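Local coordinates for protein 2-hydroxyisobutyryl-CoA synthetase (Aquincola tertiaricarbonis, PDB 6HDY) that belongs to the AMP-binding (ANL) superfamily of enzymes and carries, besides its main AMP-binding region, a separate C-terminal family domain, at residues A[410-415]-A[447-452]; A[372-377]-A[402-407]; A[112-117]-A[333-338]; A[120-125]-A[139-144]. All coordinates share one frame; numbering follows the deposited sequence.

Interaction 1. Residues A[410-415]-A[447-452]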
loop_
_atom_site.group_PDB
_atom_site.type_symbol
_atom_site.label_atom_id
_atom_site.label_comp_id
_atom_site.label_asym_id
_atom_site.label_seq_id
_atom_site.Cartn_x
_atom_site.Cartn_y
_atom_site.Cartn_z
ATOM N N MET A 410 32.962 21.024 -15.352
ATOM C CA MET A 410 33.616 20.561 -14.130
ATOM C C MET A 410 34.993 19.983 -14.387
ATOM O O MET A 410 35.155 19.125 -15.263
ATOM C CB MET A 410 32.755 19.543 -13.391
ATOM C CG MET A 410 31.521 20.136 -12.775
ATOM S SD MET A 410 30.489 18.851 -12.056
ATOM C CE MET A 410 29.928 18.009 -13.525
ATOM N N ASP A 411 35.985 20.453 -13.602
ATOM C CA ASP A 411 37.373 20.002 -13.687
ATOM C C ASP A 411 37.620 18.784 -12.786
ATOM O O ASP A 411 38.430 17.910 -13.127
ATOM C CB ASP A 411 38.330 21.148 -13.331
ATOM C CG ASP A 411 38.380 22.258 -14.373
ATOM O OD1 ASP A 411 38.471 21.938 -15.583
ATOM O OD2 ASP A 411 38.377 23.448 -13.978
ATOM N N GLU A 412 36.912 18.730 -11.636
ATOM C CA GLU A 412 37.046 17.651 -10.654
ATOM C C GLU A 412 35.684 17.153 -10.174
ATOM O O GLU A 412 34.673 17.849 -10.290
ATOM C CB GLU A 412 37.897 18.081 -9.423
ATOM C CG GLU A 412 39.020 19.089 -9.677
ATOM C CD GLU A 412 38.843 20.413 -8.955
ATOM O OE1 GLU A 412 37.885 21.156 -9.277
ATOM O OE2 GLU A 412 39.657 20.696 -8.046
ATOM N N LEU A 413 35.687 15.956 -9.582
ATOM C CA LEU A 413 34.534 15.308 -8.998
ATOM C C LEU A 413 34.489 15.600 -7.493
ATOM O O LEU A 413 35.438 15.280 -6.793
ATOM C CB LEU A 413 34.609 13.795 -9.264
ATOM C CG LEU A 413 33.514 12.914 -8.613
ATOM C CD1 LEU A 413 32.118 13.294 -9.098
ATOM C CD2 LEU A 413 33.776 11.451 -8.876
ATOM N N LEU A 414 33.390 16.211 -7.003
ATOM C CA LEU A 414 33.219 16.510 -5.580
ATOM C C LEU A 414 32.353 15.414 -4.948
ATOM O O LEU A 414 31.219 15.177 -5.395
ATOM C CB LEU A 414 32.605 17.914 -5.325
ATOM C CG LEU A 414 33.308 19.158 -5.908
ATOM C CD1 LEU A 414 32.586 20.418 -5.495
ATOM C CD2 LEU A 414 34.774 19.251 -5.476
ATOM N N LEU A 415 32.900 14.734 -3.920
ATOM C CA LEU A 415 32.198 13.657 -3.212
ATOM C C LEU A 415 32.138 13.921 -1.716
ATOM O O LEU A 415 33.105 14.421 -1.147
ATOM C CB LEU A 415 32.858 12.286 -3.475
ATOM C CG LEU A 415 32.961 11.773 -4.931
ATOM C CD1 LEU A 415 33.740 10.453 -4.985
ATOM C CD2 LEU A 415 31.551 11.561 -5.568
ATOM N N GLY A 447 39.189 7.833 -13.955
ATOM C CA GLY A 447 40.251 8.561 -14.648
ATOM C C GLY A 447 40.074 10.060 -14.531
ATOM O O GLY A 447 40.404 10.809 -15.456
ATOM N N VAL A 448 39.553 10.503 -13.381
ATOM C CA VAL A 448 39.233 11.898 -13.105
ATOM C C VAL A 448 39.618 12.275 -11.673
ATOM O O VAL A 448 39.592 11.415 -10.802
ATOM C CB VAL A 448 37.729 12.131 -13.469
ATOM C CG1 VAL A 448 36.894 12.718 -12.328
ATOM C CG2 VAL A 448 37.595 12.957 -14.735
ATOM N N ARG A 449 40.005 13.542 -11.438
ATOM C CA ARG A 449 40.357 14.049 -10.108
ATOM C C ARG A 449 39.103 14.016 -9.230
ATOM O O ARG A 449 38.037 14.463 -9.661
ATOM C CB ARG A 449 40.965 15.480 -10.190
ATOM C CG ARG A 449 41.166 16.214 -8.843
ATOM C CD ARG A 449 42.395 15.791 -8.043
ATOM N NE ARG A 449 42.388 16.375 -6.696
ATOM C CZ ARG A 449 42.336 15.676 -5.563
ATOM N NH1 ARG A 449 42.301 14.349 -5.592
ATOM N NH2 ARG A 449 42.326 16.300 -4.392
ATOM N N ALA A 450 39.220 13.427 -8.032
ATOM C CA ALA A 450 38.099 13.323 -7.120
ATOM C C ALA A 450 38.436 13.897 -5.752
ATOM O O ALA A 450 39.310 13.371 -5.064
ATOM C CB ALA A 450 37.649 11.876 -7.001
ATOM N N LYS A 451 37.779 15.008 -5.385
ATOM C CA LYS A 451 37.893 15.642 -4.076
ATOM C C LYS A 451 36.856 14.971 -3.143
ATOM O O LYS A 451 35.669 14.919 -3.482
ATOM C CB LYS A 451 37.621 17.144 -4.170
ATOM C CG LYS A 451 38.834 17.972 -4.555
ATOM C CD LYS A 451 38.503 19.463 -4.568
ATOM C CE LYS A 451 39.746 20.323 -4.646
ATOM N NZ LYS A 451 39.408 21.761 -4.773
ATOM N N VAL A 452 37.313 14.432 -1.995
ATOM C CA VAL A 452 36.462 13.769 -1.008
ATOM C C VAL A 452 36.384 14.579 0.286
ATOM O O VAL A 452 37.405 14.927 0.864
ATOM C CB VAL A 452 36.898 12.300 -0.723
ATOM C CG1 VAL A 452 35.977 11.625 0.303
ATOM C CG2 VAL A 452 36.967 11.468 -2.001
#
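The two flat groups at the start of this parallel strand pair, the Glu412 carboxylate and the Arg449 guanidinium, stand 56° apart in plane and do not stack; their chains run side by side, touching at Glu412 CG and Arg449 CG (3.7 Å). Strands 413-419 and 450-454 are neighbours in the mixed sheet of the C-terminal domain, linked through helix 428-446 in a beta-alpha-beta crossover. Leu413, Leu415, Ala450 and Val452 occupy the face under that helix, where Leu413 and Ala450 both meet Val442. Branched and short apolar residues suit this buried side, and Leu413 CB also meets Val448 CG1 at 4.0 Å. Over the other face Lys451 runs out extended beyond CG, and Leu414 CD2 is 3.8 Å from Lys451 CB, as fits a long chain with an apolar stem and a charged tip. Glu412, bent at chi2 (117°), sends OE2 to Lys451 NZ, a salt bridge of 3.5 Å; NZ also bonds Asn481 OD1, while Arg449 NH1 turns to Gln443. Three backbone bonds join the segments: Leu413 N to Arg449 O (2.8 Å), Lys451 N to Leu413 O (2.7 Å), and Leu415 N, which meets Lys451 O at 2.8 Å.

Interaction 2. Residues A[372-377]-A[402-407]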
loop_
_atom_site.group_PDB
_atom_site.type_symbol
_atom_site.label_atom_id
_atom_site.label_comp_id
_atom_site.label_asym_id
_atom_site.label_seq_id
_atom_site.Cartn_x
_atom_site.Cartn_y
_atom_site.Cartn_z
ATOM N N ASP A 372 20.995 11.226 -16.318
ATOM C CA ASP A 372 21.647 11.284 -15.015
ATOM C C ASP A 372 23.168 11.432 -15.133
ATOM O O ASP A 372 23.814 11.924 -14.194
ATOM C CB ASP A 372 21.271 10.070 -14.156
ATOM C CG ASP A 372 19.839 10.107 -13.654
ATOM O OD1 ASP A 372 19.170 11.166 -13.822
ATOM O OD2 ASP A 372 19.379 9.081 -13.092
ATOM N N MET A 373 23.724 10.983 -16.274
ATOM C CA MET A 373 25.141 11.054 -16.579
ATOM C C MET A 373 25.631 12.528 -16.559
ATOM O O MET A 373 24.919 13.430 -17.013
ATOM C CB MET A 373 25.418 10.396 -17.949
ATOM C CG MET A 373 26.894 10.411 -18.353
ATOM S SD MET A 373 27.274 11.233 -19.931
ATOM C CE MET A 373 27.137 12.905 -19.495
ATOM N N PHE A 374 26.843 12.743 -16.036
ATOM C CA PHE A 374 27.515 14.045 -15.984
ATOM C C PHE A 374 28.929 13.883 -16.545
ATOM O O PHE A 374 29.456 12.769 -16.604
ATOM C CB PHE A 374 27.525 14.623 -14.560
ATOM C CG PHE A 374 28.085 13.674 -13.525
ATOM C CD1 PHE A 374 27.266 12.739 -12.900
ATOM C CD2 PHE A 374 29.435 13.693 -13.198
ATOM C CE1 PHE A 374 27.792 11.829 -11.979
ATOM C CE2 PHE A 374 29.961 12.783 -12.275
ATOM C CZ PHE A 374 29.134 11.862 -11.665
ATOM N N THR A 375 29.532 14.987 -16.973
ATOM C CA THR A 375 30.860 14.966 -17.575
ATOM C C THR A 375 31.877 15.778 -16.770
ATOM O O THR A 375 31.631 16.942 -16.449
ATOM C CB THR A 375 30.760 15.390 -19.048
ATOM O OG1 THR A 375 29.919 14.454 -19.720
ATOM C CG2 THR A 375 32.112 15.423 -19.750
ATOM N N ILE A 376 33.022 15.147 -16.456
ATOM C CA ILE A 376 34.147 15.780 -15.764
ATOM C C ILE A 376 35.415 15.594 -16.614
ATOM O O ILE A 376 35.814 14.457 -16.866
ATOM C CB ILE A 376 34.285 15.342 -14.279
ATOM C CG1 ILE A 376 33.018 15.743 -13.493
ATOM C CG2 ILE A 376 35.527 16.003 -13.655
ATOM C CD1 ILE A 376 32.799 15.091 -12.290
ATOM N N ARG A 377 35.988 16.720 -17.115
ATOM C CA ARG A 377 37.170 16.798 -17.995
ATOM C C ARG A 377 37.073 15.835 -19.199
ATOM O O ARG A 377 37.954 14.993 -19.419
ATOM C CB ARG A 377 38.493 16.640 -17.219
ATOM C CG ARG A 377 38.982 17.931 -16.567
ATOM C CD ARG A 377 40.432 17.828 -16.113
ATOM N NE ARG A 377 41.376 17.773 -17.237
ATOM C CZ ARG A 377 42.305 18.692 -17.491
ATOM N NH1 ARG A 377 42.438 19.749 -16.698
ATOM N NH2 ARG A 377 43.113 18.556 -18.534
ATOM N N ILE A 402 27.125 12.905 -4.551
ATOM C CA ILE A 402 27.919 13.436 -5.656
ATOM C C ILE A 402 27.402 14.870 -5.825
ATOM O O ILE A 402 26.186 15.062 -5.912
ATOM C CB ILE A 402 27.780 12.597 -6.951
ATOM C CG1 ILE A 402 27.998 11.093 -6.687
ATOM C CG2 ILE A 402 28.700 13.117 -8.046
ATOM C CD1 ILE A 402 27.306 10.193 -7.700
ATOM N N VAL A 403 28.300 15.873 -5.730
ATOM C CA VAL A 403 27.940 17.289 -5.849
ATOM C C VAL A 403 28.462 17.814 -7.195
ATOM O O VAL A 403 29.671 17.804 -7.451
ATOM C CB VAL A 403 28.337 18.167 -4.622
ATOM C CG1 VAL A 403 27.974 19.626 -4.844
ATOM C CG2 VAL A 403 27.680 17.654 -3.337
ATOM N N ILE A 404 27.525 18.182 -8.086
ATOM C CA ILE A 404 27.842 18.628 -9.448
ATOM C C ILE A 404 27.188 19.952 -9.823
ATOM O O ILE A 404 26.367 20.502 -9.086
ATOM C CB ILE A 404 27.504 17.529 -10.529
ATOM C CG1 ILE A 404 25.964 17.427 -10.796
ATOM C CG2 ILE A 404 28.144 16.157 -10.221
ATOM C CD1 ILE A 404 25.543 16.721 -12.116
ATOM N N THR A 405 27.557 20.438 -11.008
ATOM C CA THR A 405 26.942 21.573 -11.675
ATOM C C THR A 405 26.798 21.253 -13.160
ATOM O O THR A 405 27.767 20.824 -13.794
ATOM C CB THR A 405 27.622 22.920 -11.355
ATOM O OG1 THR A 405 26.775 23.940 -11.874
ATOM C CG2 THR A 405 29.047 23.059 -11.943
ATOM N N ARG A 406 25.595 21.410 -13.709
ATOM C CA ARG A 406 25.439 21.181 -15.151
ATOM C C ARG A 406 25.430 22.506 -15.911
ATOM O O ARG A 406 25.373 22.510 -17.140
ATOM C CB ARG A 406 24.250 20.265 -15.495
ATOM C CG ARG A 406 24.595 18.790 -15.258
ATOM C CD ARG A 406 23.763 17.834 -16.100
ATOM N NE ARG A 406 23.860 16.448 -15.633
ATOM C CZ ARG A 406 23.105 15.935 -14.670
ATOM N NH1 ARG A 406 22.207 16.689 -14.046
ATOM N NH2 ARG A 406 23.257 14.669 -14.304
ATOM N N GLU A 407 25.577 23.624 -15.168
ATOM C CA GLU A 407 25.597 25.002 -15.677
ATOM C C GLU A 407 26.971 25.427 -16.221
ATOM O O GLU A 407 27.045 26.243 -17.149
ATOM C CB GLU A 407 25.135 25.975 -14.578
ATOM C CG GLU A 407 23.634 25.954 -14.326
ATOM C CD GLU A 407 23.197 26.590 -13.020
ATOM O OE1 GLU A 407 23.229 27.838 -12.921
ATOM O OE2 GLU A 407 22.793 25.837 -12.102
#
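Ile402, near the end of strand 399-403, sets its CG2 methyl against Phe374 CZ at 3.9 Å, the far end of the buried ring. Two residues on, Ile404 takes up more of that side chain: with chi1 at 76°, CG1 lies between the backbone N and the carbonyl carbon, which carries CD1 to Phe374 CB (3.8 Å), while CG2 goes to one ring face, 4.2 Å from the Phe374 centroid in a CH-pi contact. CD1 serves a second flat group as well, sitting over the centre of the Arg406 guanidinium, 3.6 Å above its plane. Arg406 extends from CG to NE, so that its guanidinium arrives at the carbonyls of Asp372 and Met373. Its NH2 is 2.8 Å from Asp372 O, which lies in the guanidinium plane at its edge, and NE and NH2 both make weak hydrogen bonds to Met373 O. The sequence around 372-377 is consistent with the A8 motif, near the hinge between the two domains of ANL enzymes; here it packs against the end of strand 399-403 and the loop after it. Arg406 faces two backbone carbonyls, with a long, weak ion pair to Asp472, which suggests that the contact depends mainly on main-chain position.

Interaction 3. Residues A[112-117]-A[333-338]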
loop_
_atom_site.group_PDB
_atom_site.type_symbol
_atom_site.label_atom_id
_atom_site.label_comp_id
_atom_site.label_asym_id
_atom_site.label_seq_id
_atom_site.Cartn_x
_atom_site.Cartn_y
_atom_site.Cartn_z
ATOM N N ASP A 112 -4.859 9.519 -25.251
ATOM C CA ASP A 112 -5.487 8.925 -26.412
ATOM C C ASP A 112 -4.872 7.579 -26.813
ATOM O O ASP A 112 -5.140 7.075 -27.907
ATOM C CB ASP A 112 -5.558 9.909 -27.573
ATOM C CG ASP A 112 -6.995 10.203 -27.927
ATOM O OD1 ASP A 112 -7.907 9.682 -27.222
ATOM O OD2 ASP A 112 -7.223 10.927 -28.920
ATOM N N TYR A 113 -4.137 6.964 -25.887
ATOM C CA TYR A 113 -3.540 5.651 -26.060
ATOM C C TYR A 113 -4.128 4.637 -25.064
ATOM O O TYR A 113 -3.616 3.526 -24.980
ATOM C CB TYR A 113 -2.000 5.724 -25.976
ATOM C CG TYR A 113 -1.493 6.329 -24.690
ATOM C CD1 TYR A 113 -1.456 7.711 -24.516
ATOM C CD2 TYR A 113 -1.081 5.523 -23.632
ATOM C CE1 TYR A 113 -1.043 8.277 -23.315
ATOM C CE2 TYR A 113 -0.641 6.080 -22.429
ATOM C CZ TYR A 113 -0.656 7.461 -22.267
ATOM O OH TYR A 113 -0.207 8.050 -21.115
ATOM N N VAL A 114 -5.218 4.999 -24.344
ATOM C CA VAL A 114 -5.852 4.121 -23.352
ATOM C C VAL A 114 -6.405 2.805 -23.983
ATOM O O VAL A 114 -6.232 1.743 -23.392
ATOM C CB VAL A 114 -6.892 4.855 -22.478
ATOM C CG1 VAL A 114 -8.114 5.318 -23.286
ATOM C CG2 VAL A 114 -7.304 4.006 -21.287
ATOM N N CYS A 115 -7.057 2.901 -25.167
ATOM C CA CYS A 115 -7.598 1.850 -26.040
ATOM C C CYS A 115 -8.868 1.225 -25.522
ATOM O O CYS A 115 -9.812 1.074 -26.285
ATOM C CB CYS A 115 -6.556 0.781 -26.366
ATOM S SG CYS A 115 -5.166 1.370 -27.358
ATOM N N VAL A 116 -8.858 0.777 -24.256
ATOM C CA VAL A 116 -10.010 0.109 -23.661
ATOM C C VAL A 116 -11.086 1.133 -23.315
ATOM O O VAL A 116 -10.744 2.300 -23.078
ATOM C CB VAL A 116 -9.607 -0.747 -22.417
ATOM C CG1 VAL A 116 -8.707 -1.915 -22.799
ATOM C CG2 VAL A 116 -9.009 0.093 -21.294
ATOM N N PRO A 117 -12.382 0.737 -23.224
ATOM C CA PRO A 117 -13.384 1.703 -22.765
ATOM C C PRO A 117 -13.140 2.017 -21.296
ATOM O O PRO A 117 -12.526 1.220 -20.586
ATOM C CB PRO A 117 -14.720 0.966 -22.942
ATOM C CG PRO A 117 -14.408 -0.264 -23.747
ATOM C CD PRO A 117 -12.985 -0.597 -23.441
ATOM N N THR A 333 -3.953 -4.652 -23.527
ATOM C CA THR A 333 -5.007 -3.966 -24.276
ATOM C C THR A 333 -5.227 -2.533 -23.772
ATOM O O THR A 333 -5.758 -1.713 -24.509
ATOM C CB THR A 333 -6.307 -4.783 -24.235
ATOM O OG1 THR A 333 -6.642 -5.051 -22.869
ATOM C CG2 THR A 333 -6.218 -6.087 -25.038
ATOM N N SER A 334 -4.834 -2.229 -22.515
ATOM C CA SER A 334 -5.022 -0.896 -21.900
ATOM C C SER A 334 -3.680 -0.167 -21.854
ATOM O O SER A 334 -2.688 -0.754 -21.402
ATOM C CB SER A 334 -5.622 -1.011 -20.495
ATOM O OG SER A 334 -4.640 -1.375 -19.533
ATOM N N GLN A 335 -3.642 1.103 -22.343
ATOM C CA GLN A 335 -2.407 1.904 -22.443
ATOM C C GLN A 335 -1.235 1.090 -23.023
ATOM O O GLN A 335 -0.165 1.059 -22.417
ATOM C CB GLN A 335 -2.053 2.580 -21.103
ATOM C CG GLN A 335 -3.116 3.628 -20.688
ATOM C CD GLN A 335 -2.716 4.365 -19.419
ATOM O OE1 GLN A 335 -2.314 3.762 -18.424
ATOM N NE2 GLN A 335 -2.841 5.688 -19.420
ATOM N N PRO A 336 -1.407 0.357 -24.175
ATOM C CA PRO A 336 -0.272 -0.438 -24.681
ATOM C C PRO A 336 0.858 0.466 -25.154
ATOM O O PRO A 336 0.617 1.485 -25.798
ATOM C CB PRO A 336 -0.882 -1.277 -25.811
ATOM C CG PRO A 336 -2.047 -0.492 -26.285
ATOM C CD PRO A 336 -2.580 0.254 -25.078
ATOM N N MET A 337 2.064 0.126 -24.770
ATOM C CA MET A 337 3.261 0.878 -25.132
ATOM C C MET A 337 3.931 0.212 -26.318
ATOM O O MET A 337 4.278 -0.969 -26.245
ATOM C CB MET A 337 4.255 0.950 -23.960
ATOM C CG MET A 337 3.815 1.779 -22.769
ATOM S SD MET A 337 3.411 3.521 -23.013
ATOM C CE MET A 337 4.484 4.007 -24.135
ATOM N N ILE A 338 4.052 0.950 -27.428
ATOM C CA ILE A 338 4.667 0.426 -28.648
ATOM C C ILE A 338 5.907 1.242 -28.956
ATOM O O ILE A 338 5.825 2.384 -29.411
ATOM C CB ILE A 338 3.687 0.301 -29.858
ATOM C CG1 ILE A 338 2.395 -0.446 -29.455
ATOM C CG2 ILE A 338 4.379 -0.397 -31.038
ATOM C CD1 ILE A 338 1.278 -0.295 -30.400
#
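Tyr113, with chi1 at 57°, and Gln335, with CG opposite its own carbonyl carbon and the chain straight beyond it, are turned so that ring and amide lie almost parallel, 3° apart. The nearest approach is Gln335 NE2 to Tyr113 CE2, 3.7 Å. Glutamine suits this buried spot because both ends of its amide are used: NE2 bonds Phe110 O, and OE1 takes Gly138 N. Next to this pair the backbone of 114-116 makes a classic gamma turn about Cys115, in which Val116 N bonds Val114 O at 2.9 Å. Gln335 N reaches the same Val114 O, also at 2.9 Å, but from the opposite face of the carbonyl plane and 39° out of it, and the turn is thereby held to the other loop. Pro336 has no N-H to satisfy; its CD instead sits 3.4 Å from Tyr113 O and 3.6 Å from Cys115 SG. Val116 meets the start of the second loop with both methyls: CG1 is 3.4 Å from Thr333 O, CG2 3.7 Å from Ser334 CB. The contact ties the loop after helix 97-106 to the one joining strands 322-329 and 340-347, with helix 43-64 against Cys115 and helix 66-74 against Tyr113.

Interaction 4. Residues A[120-125]-A[139-144]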
loop_
_atom_site.group_PDB
_atom_site.type_symbol
_atom_site.label_atom_id
_atom_site.label_comp_id
_atom_site.label_asym_id
_atom_site.label_seq_id
_atom_site.Cartn_x
_atom_site.Cartn_y
_atom_site.Cartn_z
ATOM N N GLU A 120 -13.690 -0.534 -18.552
ATOM C CA GLU A 120 -12.768 -1.652 -18.404
ATOM C C GLU A 120 -11.671 -1.355 -17.339
ATOM O O GLU A 120 -11.089 -2.308 -16.797
ATOM C CB GLU A 120 -12.211 -2.058 -19.792
ATOM C CG GLU A 120 -10.925 -2.888 -19.841
ATOM C CD GLU A 120 -10.955 -4.380 -19.549
ATOM O OE1 GLU A 120 -12.050 -4.939 -19.305
ATOM O OE2 GLU A 120 -9.864 -4.996 -19.591
ATOM N N ILE A 121 -11.410 -0.055 -17.029
ATOM C CA ILE A 121 -10.341 0.346 -16.086
ATOM C C ILE A 121 -10.590 -0.227 -14.684
ATOM O O ILE A 121 -11.673 -0.059 -14.095
ATOM C CB ILE A 121 -10.056 1.872 -16.084
ATOM C CG1 ILE A 121 -9.564 2.316 -17.483
ATOM C CG2 ILE A 121 -9.002 2.253 -15.010
ATOM C CD1 ILE A 121 -10.158 3.590 -17.908
ATOM N N PHE A 122 -9.591 -0.973 -14.224
ATOM C CA PHE A 122 -9.562 -1.699 -12.964
ATOM C C PHE A 122 -8.792 -0.966 -11.862
ATOM O O PHE A 122 -9.265 -0.906 -10.736
ATOM C CB PHE A 122 -8.937 -3.091 -13.211
ATOM C CG PHE A 122 -8.820 -4.034 -12.037
ATOM C CD1 PHE A 122 -9.956 -4.574 -11.438
ATOM C CD2 PHE A 122 -7.580 -4.393 -11.539
ATOM C CE1 PHE A 122 -9.847 -5.467 -10.366
ATOM C CE2 PHE A 122 -7.470 -5.285 -10.462
ATOM C CZ PHE A 122 -8.606 -5.851 -9.916
ATOM N N HIS A 123 -7.588 -0.475 -12.173
ATOM C CA HIS A 123 -6.713 0.202 -11.217
ATOM C C HIS A 123 -6.169 1.483 -11.784
ATOM O O HIS A 123 -5.892 1.562 -12.984
ATOM C CB HIS A 123 -5.542 -0.693 -10.876
ATOM C CG HIS A 123 -5.653 -1.442 -9.592
ATOM N ND1 HIS A 123 -4.586 -1.542 -8.739
ATOM C CD2 HIS A 123 -6.675 -2.171 -9.097
ATOM C CE1 HIS A 123 -4.970 -2.353 -7.774
ATOM N NE2 HIS A 123 -6.226 -2.738 -7.941
ATOM N N VAL A 124 -6.042 2.495 -10.911
ATOM C CA VAL A 124 -5.476 3.804 -11.218
ATOM C C VAL A 124 -4.192 3.957 -10.418
ATOM O O VAL A 124 -4.204 3.830 -9.200
ATOM C CB VAL A 124 -6.447 4.997 -11.025
ATOM C CG1 VAL A 124 -5.763 6.327 -11.344
ATOM C CG2 VAL A 124 -7.709 4.823 -11.874
ATOM N N HIS A 125 -3.074 4.157 -11.121
ATOM C CA HIS A 125 -1.753 4.377 -10.540
ATOM C C HIS A 125 -1.109 5.497 -11.314
ATOM O O HIS A 125 -1.784 6.177 -12.064
ATOM C CB HIS A 125 -0.913 3.096 -10.612
ATOM C CG HIS A 125 -1.453 1.982 -9.779
ATOM N ND1 HIS A 125 -1.195 1.907 -8.420
ATOM C CD2 HIS A 125 -2.232 0.933 -10.141
ATOM C CE1 HIS A 125 -1.845 0.837 -7.998
ATOM N NE2 HIS A 125 -2.460 0.203 -9.003
ATOM N N ILE A 139 -5.176 0.964 -15.874
ATOM C CA ILE A 139 -4.962 -0.439 -16.204
ATOM C C ILE A 139 -6.274 -1.246 -16.150
ATOM O O ILE A 139 -6.969 -1.220 -15.134
ATOM C CB ILE A 139 -3.846 -1.010 -15.318
ATOM C CG1 ILE A 139 -2.645 -0.027 -15.309
ATOM C CG2 ILE A 139 -3.434 -2.403 -15.814
ATOM C CD1 ILE A 139 -1.911 0.051 -14.063
ATOM N N GLY A 140 -6.601 -1.919 -17.258
ATOM C CA GLY A 140 -7.812 -2.713 -17.363
ATOM C C GLY A 140 -7.682 -4.007 -16.599
ATOM O O GLY A 140 -6.571 -4.430 -16.289
ATOM N N ARG A 141 -8.819 -4.638 -16.288
ATOM C CA ARG A 141 -8.911 -5.904 -15.552
ATOM C C ARG A 141 -8.092 -7.006 -16.205
ATOM O O ARG A 141 -7.351 -7.714 -15.522
ATOM C CB ARG A 141 -10.382 -6.336 -15.454
ATOM C CG ARG A 141 -10.782 -6.859 -14.081
ATOM C CD ARG A 141 -12.289 -6.915 -13.876
ATOM N NE ARG A 141 -12.984 -5.703 -14.330
ATOM C CZ ARG A 141 -13.770 -5.638 -15.405
ATOM N NH1 ARG A 141 -13.970 -6.719 -16.157
ATOM N NH2 ARG A 141 -14.358 -4.496 -15.739
ATOM N N ALA A 142 -8.214 -7.142 -17.526
ATOM C CA ALA A 142 -7.496 -8.152 -18.301
ATOM C C ALA A 142 -6.010 -7.928 -18.260
ATOM O O ALA A 142 -5.276 -8.898 -18.061
ATOM C CB ALA A 142 -8.026 -8.193 -19.737
ATOM N N ASP A 143 -5.546 -6.658 -18.320
ATOM C CA ASP A 143 -4.098 -6.351 -18.199
ATOM C C ASP A 143 -3.532 -6.663 -16.820
ATOM O O ASP A 143 -2.434 -7.171 -16.736
ATOM C CB ASP A 143 -3.782 -4.902 -18.581
ATOM C CG ASP A 143 -3.824 -4.665 -20.066
ATOM O OD1 ASP A 143 -4.148 -5.608 -20.808
ATOM O OD2 ASP A 143 -3.534 -3.550 -20.487
ATOM N N TRP A 144 -4.284 -6.390 -15.757
ATOM C CA TRP A 144 -3.876 -6.681 -14.376
ATOM C C TRP A 144 -3.611 -8.203 -14.253
ATOM O O TRP A 144 -2.593 -8.622 -13.689
ATOM C CB TRP A 144 -4.963 -6.182 -13.359
ATOM C CG TRP A 144 -4.397 -6.048 -11.975
ATOM C CD1 TRP A 144 -4.301 -7.035 -11.039
ATOM C CD2 TRP A 144 -3.629 -4.938 -11.470
ATOM N NE1 TRP A 144 -3.585 -6.586 -9.947
ATOM C CE2 TRP A 144 -3.176 -5.295 -10.179
ATOM C CE3 TRP A 144 -3.286 -3.672 -11.980
ATOM C CZ2 TRP A 144 -2.401 -4.425 -9.383
ATOM C CZ3 TRP A 144 -2.552 -2.794 -11.175
ATOM C CH2 TRP A 144 -2.116 -3.176 -9.896
HETATM O O HOH W 1 -6.994 -4.779 -19.735
HETATM O O HOH W 2 -13.119 -2.865 -12.866
#
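Phe122 and His123 both face Ile139, a classic beta bulge in the hairpin of strands 121-126 and 136-140, which runs straight on into helix 141-157. Among the backbone bonds, Ile139 O accepts twice, from Phe122 N at 2.8 Å and from His123 N, which lies in the carbonyl plane, at 3.1 Å; Ile139 N returns a bond to His123 O.

A second set of polar contacts serves the helix start, where Gly140 is the N-cap. Glu120 O accepts from Arg141 N (3.3 Å), and Glu120 OE2, brought round by a bend at chi2 (78°), takes a weak bond from Ala142 N. A water bonded to OE2 accepts from Asp143 N, so one acidic side chain serves two amides at a helix end that would be expected to attract negative charge. Having no side chain, Gly140 lets the carboxylate lie close. The poorly ordered Arg141 guanidinium has Glu120 OE1 over its face, well out of plane and 4.1 Å from NH1, a charge attraction only.

The aromatic cluster is built on Trp144. One indole face carries both Phe122 CE2, 3.5 Å from Trp144 CG, and the His123 ring, tilted by 40°, with ND1 3.2 Å from Trp144 CH2; His125 meets the indole rim to rim. His123 NE2 bonds Glu186 of the second subunit, and His123 ND1 shares a 2.8 Å hydrogen bond with His125 NE2.

In the fold
The four contacts form two pairs in separate parts of the chain. Interactions 1 and 2, with centres 10 Å apart, share the C-terminal sheet: Leu414 O meets Val403 N at 3.0 Å where strands 413-419 and 399-403 adjoin. Interactions 3 and 4, with centres 11 Å apart, are joined by Asp143, whose OD2 lies 2.6 Å from Ser334 OG and OD1 2.9 Å from Thr333 N; interaction 4 is nested inside the loop that interaction 3 closes. Interactions 2 and 4 have centres about 40 Å apart. The side chain of Asp372 comes within about 6 Å of the bound adenosine-phosphoryl (3S)-3-hydroxybutanoate, and that of His125 lies about 9 Å from both this ligand and (3S)-3-hydroxybutanoic acid.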